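Local coordinates for jasmonate-induced oxygenase 2 (PDB 6LSV), which oxidises the plant defence hormone jasmonate to 12-hydroxyjasmonate, using iron, 2-oxoglutarate and molecular oxygen, at residues T43-I48 with I254-H259; H83-E88 with H261-N266. All coordinates share one frame; numbering follows the deposited sequence.

Contact 1: residues T43-I48 with I254-H259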
loop_
_atom_site.group_PDB
_atom_site.type_symbol
_atom_site.label_atom_id
_atom_site.label_comp_id
_atom_site.label_asym_id
_atom_site.label_seq_id
_atom_site.Cartn_x
_atom_site.Cartn_y
_atom_site.Cartn_z
ATOM N N THR A 43 15.691 7.380 -9.032
ATOM C CA THR A 43 16.857 6.590 -8.671
ATOM C C THR A 43 16.546 5.099 -8.717
ATOM O O THR A 43 15.409 4.672 -8.498
ATOM C CB THR A 43 17.355 6.970 -7.278
ATOM O OG1 THR A 43 16.456 6.440 -6.297
ATOM C CG2 THR A 43 17.427 8.488 -7.132
ATOM N N ASN A 44 17.579 4.306 -8.999
ATOM C CA ASN A 44 17.434 2.861 -9.110
ATOM C C ASN A 44 17.389 2.205 -7.736
ATOM O O ASN A 44 18.115 2.595 -6.818
ATOM C CB ASN A 44 18.587 2.262 -9.915
ATOM C CG ASN A 44 18.829 2.985 -11.217
ATOM O OD1 ASN A 44 18.230 2.667 -12.243
ATOM N ND2 ASN A 44 19.720 3.958 -11.187
ATOM N N ILE A 45 16.541 1.194 -7.610
ATOM C CA ILE A 45 16.420 0.386 -6.401
ATOM C C ILE A 45 17.050 -0.971 -6.691
ATOM O O ILE A 45 16.621 -1.653 -7.632
ATOM C CB ILE A 45 14.955 0.231 -5.964
ATOM C CG1 ILE A 45 14.262 1.597 -5.909
ATOM C CG2 ILE A 45 14.871 -0.482 -4.620
ATOM C CD1 ILE A 45 15.034 2.654 -5.148
ATOM N N PRO A 46 18.059 -1.398 -5.932
ATOM C CA PRO A 46 18.703 -2.687 -6.221
ATOM C C PRO A 46 17.701 -3.830 -6.151
ATOM O O PRO A 46 16.872 -3.902 -5.241
ATOM C CB PRO A 46 19.776 -2.802 -5.131
ATOM C CG PRO A 46 20.010 -1.391 -4.668
ATOM C CD PRO A 46 18.682 -0.705 -4.792
ATOM N N ILE A 47 17.783 -4.728 -7.129
ATOM C CA ILE A 47 16.789 -5.779 -7.305
ATOM C C ILE A 47 17.286 -7.074 -6.682
ATOM O O ILE A 47 18.490 -7.345 -6.606
ATOM C CB ILE A 47 16.438 -5.987 -8.793
ATOM C CG1 ILE A 47 17.701 -6.259 -9.612
ATOM C CG2 ILE A 47 15.678 -4.784 -9.338
ATOM C CD1 ILE A 47 17.415 -6.765 -11.008
ATOM N N ILE A 48 16.332 -7.890 -6.243
ATOM C CA ILE A 48 16.595 -9.193 -5.651
ATOM C C ILE A 48 16.068 -10.251 -6.607
ATOM O O ILE A 48 14.879 -10.250 -6.951
ATOM C CB ILE A 48 15.938 -9.328 -4.269
ATOM C CG1 ILE A 48 16.213 -8.084 -3.417
ATOM C CG2 ILE A 48 16.413 -10.591 -3.577
ATOM C CD1 ILE A 48 17.643 -7.963 -2.940
ATOM N N ILE A 254 12.842 10.475 -2.142
ATOM C CA ILE A 254 13.567 9.878 -3.256
ATOM C C ILE A 254 12.563 9.243 -4.206
ATOM O O ILE A 254 11.751 8.410 -3.791
ATOM C CB ILE A 254 14.587 8.837 -2.761
ATOM C CG1 ILE A 254 15.541 9.477 -1.752
ATOM C CG2 ILE A 254 15.356 8.244 -3.923
ATOM C CD1 ILE A 254 16.102 8.504 -0.741
ATOM N N THR A 255 12.623 9.632 -5.478
ATOM C CA THR A 255 11.716 9.094 -6.482
ATOM C C THR A 255 12.230 7.753 -6.991
ATOM O O THR A 255 13.405 7.622 -7.348
ATOM C CB THR A 255 11.559 10.077 -7.641
ATOM O OG1 THR A 255 11.243 11.376 -7.126
ATOM C CG2 THR A 255 10.455 9.622 -8.580
ATOM N N VAL A 256 11.343 6.763 -7.038
ATOM C CA VAL A 256 11.698 5.382 -7.342
ATOM C C VAL A 256 11.470 5.126 -8.825
ATOM O O VAL A 256 10.355 5.303 -9.330
ATOM C CB VAL A 256 10.880 4.402 -6.487
ATOM C CG1 VAL A 256 10.985 2.990 -7.037
ATOM C CG2 VAL A 256 11.336 4.458 -5.037
ATOM N N LYS A 257 12.520 4.703 -9.524
ATOM C CA LYS A 257 12.376 4.266 -10.909
ATOM C C LYS A 257 11.930 2.810 -10.938
ATOM O O LYS A 257 12.674 1.938 -10.476
ATOM C CB LYS A 257 13.682 4.423 -11.676
ATOM C CG LYS A 257 13.650 3.748 -13.040
ATOM C CD LYS A 257 14.859 4.076 -13.902
ATOM C CE LYS A 257 16.011 4.638 -13.099
ATOM N NZ LYS A 257 17.294 4.471 -13.841
ATOM N N PRO A 258 10.745 2.502 -11.461
ATOM C CA PRO A 258 10.280 1.112 -11.440
ATOM C C PRO A 258 11.067 0.252 -12.415
ATOM O O PRO A 258 11.408 0.677 -13.520
ATOM C CB PRO A 258 8.810 1.230 -11.852
ATOM C CG PRO A 258 8.793 2.427 -12.739
ATOM C CD PRO A 258 9.788 3.391 -12.141
ATOM N N HIS A 259 11.367 -0.965 -11.983
ATOM C CA HIS A 259 12.024 -1.961 -12.813
ATOM C C HIS A 259 10.971 -2.835 -13.488
ATOM O O HIS A 259 10.007 -3.249 -12.839
ATOM C CB HIS A 259 12.962 -2.825 -11.974
ATOM C CG HIS A 259 13.826 -3.746 -12.779
ATOM N ND1 HIS A 259 15.103 -3.411 -13.174
ATOM C CD2 HIS A 259 13.598 -4.991 -13.259
ATOM C CE1 HIS A 259 15.623 -4.409 -13.868
ATOM N NE2 HIS A 259 14.731 -5.380 -13.933
HETATM O O HOH W 1 14.597 0.504 -9.746
#

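Contact 2: residues H83-E88 with H261-N266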
loop_
_atom_site.group_PDB
_atom_site.type_symbol
_atom_site.label_atom_id
_atom_site.label_comp_id
_atom_site.label_asym_id
_atom_site.label_seq_id
_atom_site.Cartn_x
_atom_site.Cartn_y
_atom_site.Cartn_z
ATOM N N HIS A 83 9.908 -13.638 -9.754
ATOM C CA HIS A 83 9.158 -13.899 -8.533
ATOM C C HIS A 83 8.020 -14.895 -8.728
ATOM O O HIS A 83 7.249 -15.129 -7.791
ATOM C CB HIS A 83 8.619 -12.578 -7.983
ATOM C CG HIS A 83 8.224 -11.603 -9.049
ATOM N ND1 HIS A 83 7.241 -11.874 -9.977
ATOM C CD2 HIS A 83 8.685 -10.364 -9.339
ATOM C CE1 HIS A 83 7.110 -10.841 -10.790
ATOM N NE2 HIS A 83 7.975 -9.911 -10.425
ATOM N N GLY A 84 7.890 -15.483 -9.915
ATOM C CA GLY A 84 6.869 -16.478 -10.159
ATOM C C GLY A 84 5.536 -15.944 -10.633
ATOM O O GLY A 84 4.613 -16.740 -10.848
ATOM N N VAL A 85 5.397 -14.631 -10.793
ATOM C CA VAL A 85 4.177 -14.026 -11.316
ATOM C C VAL A 85 4.402 -13.691 -12.782
ATOM O O VAL A 85 5.457 -13.161 -13.158
ATOM C CB VAL A 85 3.779 -12.775 -10.510
ATOM C CG1 VAL A 85 2.445 -12.229 -11.000
ATOM C CG2 VAL A 85 3.704 -13.109 -9.031
ATOM N N LYS A 86 3.421 -14.008 -13.613
ATOM C CA LYS A 86 3.594 -13.862 -15.050
ATOM C C LYS A 86 3.639 -12.383 -15.417
ATOM O O LYS A 86 2.778 -11.615 -14.975
ATOM C CB LYS A 86 2.464 -14.561 -15.804
ATOM C CG LYS A 86 2.677 -16.052 -16.059
ATOM C CD LYS A 86 2.888 -16.843 -14.770
ATOM C CE LYS A 86 3.823 -18.027 -14.988
ATOM N NZ LYS A 86 4.263 -18.629 -13.700
ATOM N N PRO A 87 4.632 -11.945 -16.200
ATOM C CA PRO A 87 4.647 -10.541 -16.644
ATOM C C PRO A 87 3.387 -10.119 -17.377
ATOM O O PRO A 87 2.932 -8.982 -17.199
ATOM C CB PRO A 87 5.879 -10.490 -17.556
ATOM C CG PRO A 87 6.783 -11.494 -16.974
ATOM C CD PRO A 87 5.898 -12.626 -16.511
ATOM N N GLU A 88 2.806 -10.997 -18.199
ATOM C CA GLU A 88 1.567 -10.626 -18.875
ATOM C C GLU A 88 0.427 -10.451 -17.881
ATOM O O GLU A 88 -0.457 -9.617 -18.102
ATOM C CB GLU A 88 1.195 -11.661 -19.938
ATOM C CG GLU A 88 1.160 -13.089 -19.434
ATOM C CD GLU A 88 2.462 -13.828 -19.675
ATOM O OE1 GLU A 88 2.410 -15.065 -19.836
ATOM O OE2 GLU A 88 3.533 -13.178 -19.706
ATOM N N HIS A 261 8.429 -5.336 -14.669
ATOM C CA HIS A 261 7.840 -6.585 -14.178
ATOM C C HIS A 261 8.448 -7.041 -12.861
ATOM O O HIS A 261 8.416 -8.230 -12.529
ATOM C CB HIS A 261 7.937 -7.689 -15.227
ATOM C CG HIS A 261 7.271 -7.332 -16.515
ATOM N ND1 HIS A 261 7.976 -7.027 -17.658
ATOM C CD2 HIS A 261 5.962 -7.192 -16.830
ATOM C CE1 HIS A 261 7.130 -6.735 -18.629
ATOM N NE2 HIS A 261 5.900 -6.828 -18.152
ATOM N N ALA A 262 9.000 -6.102 -12.109
ATOM C CA ALA A 262 9.356 -6.312 -10.719
ATOM C C ALA A 262 8.248 -5.773 -9.820
ATOM O O ALA A 262 7.432 -4.940 -10.226
ATOM C CB ALA A 262 10.686 -5.627 -10.389
ATOM N N PHE A 263 8.217 -6.277 -8.592
ATOM C CA PHE A 263 7.391 -5.717 -7.535
ATOM C C PHE A 263 8.277 -4.965 -6.554
ATOM O O PHE A 263 9.491 -5.177 -6.486
ATOM C CB PHE A 263 6.619 -6.803 -6.780
ATOM C CG PHE A 263 5.531 -7.449 -7.580
ATOM C CD1 PHE A 263 4.375 -6.752 -7.894
ATOM C CD2 PHE A 263 5.650 -8.767 -7.989
ATOM C CE1 PHE A 263 3.366 -7.350 -8.615
ATOM C CE2 PHE A 263 4.643 -9.374 -8.714
ATOM C CZ PHE A 263 3.497 -8.666 -9.024
ATOM N N ILE A 264 7.656 -4.078 -5.789
ATOM C CA ILE A 264 8.289 -3.474 -4.626
ATOM C C ILE A 264 7.599 -4.039 -3.396
ATOM O O ILE A 264 6.365 -4.007 -3.298
ATOM C CB ILE A 264 8.218 -1.938 -4.662
ATOM C CG1 ILE A 264 9.169 -1.398 -5.735
ATOM C CG2 ILE A 264 8.578 -1.360 -3.301
ATOM C CD1 ILE A 264 8.869 0.016 -6.174
ATOM N N VAL A 265 8.388 -4.597 -2.487
ATOM C CA VAL A 265 7.882 -5.184 -1.254
ATOM C C VAL A 265 8.052 -4.150 -0.154
ATOM O O VAL A 265 9.176 -3.729 0.144
ATOM C CB VAL A 265 8.612 -6.494 -0.916
ATOM C CG1 VAL A 265 7.993 -7.162 0.299
ATOM C CG2 VAL A 265 8.588 -7.435 -2.111
ATOM N N ASN A 266 6.941 -3.721 0.435
ATOM C CA ASN A 266 6.956 -2.733 1.505
ATOM C C ASN A 266 6.742 -3.429 2.839
ATOM O O ASN A 266 5.781 -4.189 2.999
ATOM C CB ASN A 266 5.871 -1.674 1.299
ATOM C CG ASN A 266 6.225 -0.669 0.221
ATOM O OD1 ASN A 266 7.376 -0.574 -0.205
ATOM N ND2 ASN A 266 5.233 0.098 -0.220
#

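Contact 1: residues T43-I48 with I254-H259
Ile254 meets Thr43 where the N-terminal part of the chain runs beside the double-stranded beta-helix, and a single parallel bridge ties it to the edge of the minor, three-stranded sheet. The CG2 branch of Ile254 stands opposite the backbone N across the CA-CB bond and from there reaches both side-chain ends of Thr43, touching OG1 and lying 3.8 Å from Thr43 CG2. One residue on, the carbonyl of Thr255 receives the first bond of the bridge: Thr43 N donates to Thr255 O over 2.8 Å, and Thr43 OG1 adds a weak bond to the same oxygen. The hydroxyl of Thr255 has a different partner, Gln246 of the neighbouring strand 245-248. Val256 sits opposite Thr43, and its CG1 packs against Ile45 CG1 at 3.7 Å, the two side chains crossing at about a right angle. The side chain of Val256 is about 8 Å from that of the iron ligand His284, so this seam lies near the active site. Lys257 holds on in three ways. Its N returns a bond of 3.1 Å to Thr43 O, completing the bridge. Its O is linked through a water to Ile45 N, which continues the pairing where the two backbones have separated. Its side chain, bent at chi3, lies alongside that of Asn44 and brings NZ to within 2.6 Å of Asn44 OD1, from 35° above the amide carbonyl plane. At His259, whose N is held by Gln79 of strand 77-81, the imidazole takes Ile47 over one face: the methyl CG2 stands 4.2 Å from the ring centroid in a CH-pi contact, while Ile47 CD1 approaches His259 CE1 at 4.1 Å.

Contact 2: residues H83-E88 with H261-N266
His83 NE2 donates a hydrogen bond of 2.7 Å to the backbone O of His261. The bond is bent, 142° at the hydrogen, and the oxygen lies somewhat out of the imidazole plane. At the other nitrogen, ND1 takes a weak bond from Val85 N, so the ring is tied both to its own loop and to the facing one. These bonds leave one face of the imidazole to Phe263, whose CD2 stands over the ring centre; the two planes meet obliquely at 46°. Val85 approaches the edge of the phenyl ring, with its CG2 3.9 Å from Phe263 CE2. Met90 of helix 87-102 touches His83, Val85, His261 and Phe263, and helix 161-186 packs on Phe263 through Tyr168, Leu172 and Leu175. Further along, Pro87 lays its CB over one face of the His261 imidazole, 3.6 Å from the centroid, in a CH-pi contact. With CG beside the backbone N (chi1 -58°), His261 carries its ring to the start of helix 87-102, where NE2 is bonded to Asp91. The whole is a strand-to-helix connection fastened to the entry of strand 263-267, part of the major sheet of the double-stranded beta-helix fold, with helices packed against its outer face.

In the fold
Both contacts join the N-terminal part of the chain to the catalytic fold, and their segments alternate along the sequence. Contact 1 is a surface contact between the loop entering strand 47-49 and the edge of the minor sheet, and it relies largely on backbone bonds, a water and a lysine-amide pair. Contact 2 is partly buried; there, ring faces and a single side-chain-to-backbone bond fasten the loop and first turn of helix 87-102 to the entry of strand 263-267. Strand 77-81 connects them, standing between 47-49 and 263-267 in the major sheet. They also meet directly, Val256 CG1 lying 3.8 Å from Ile264 CD1 in apolar packing.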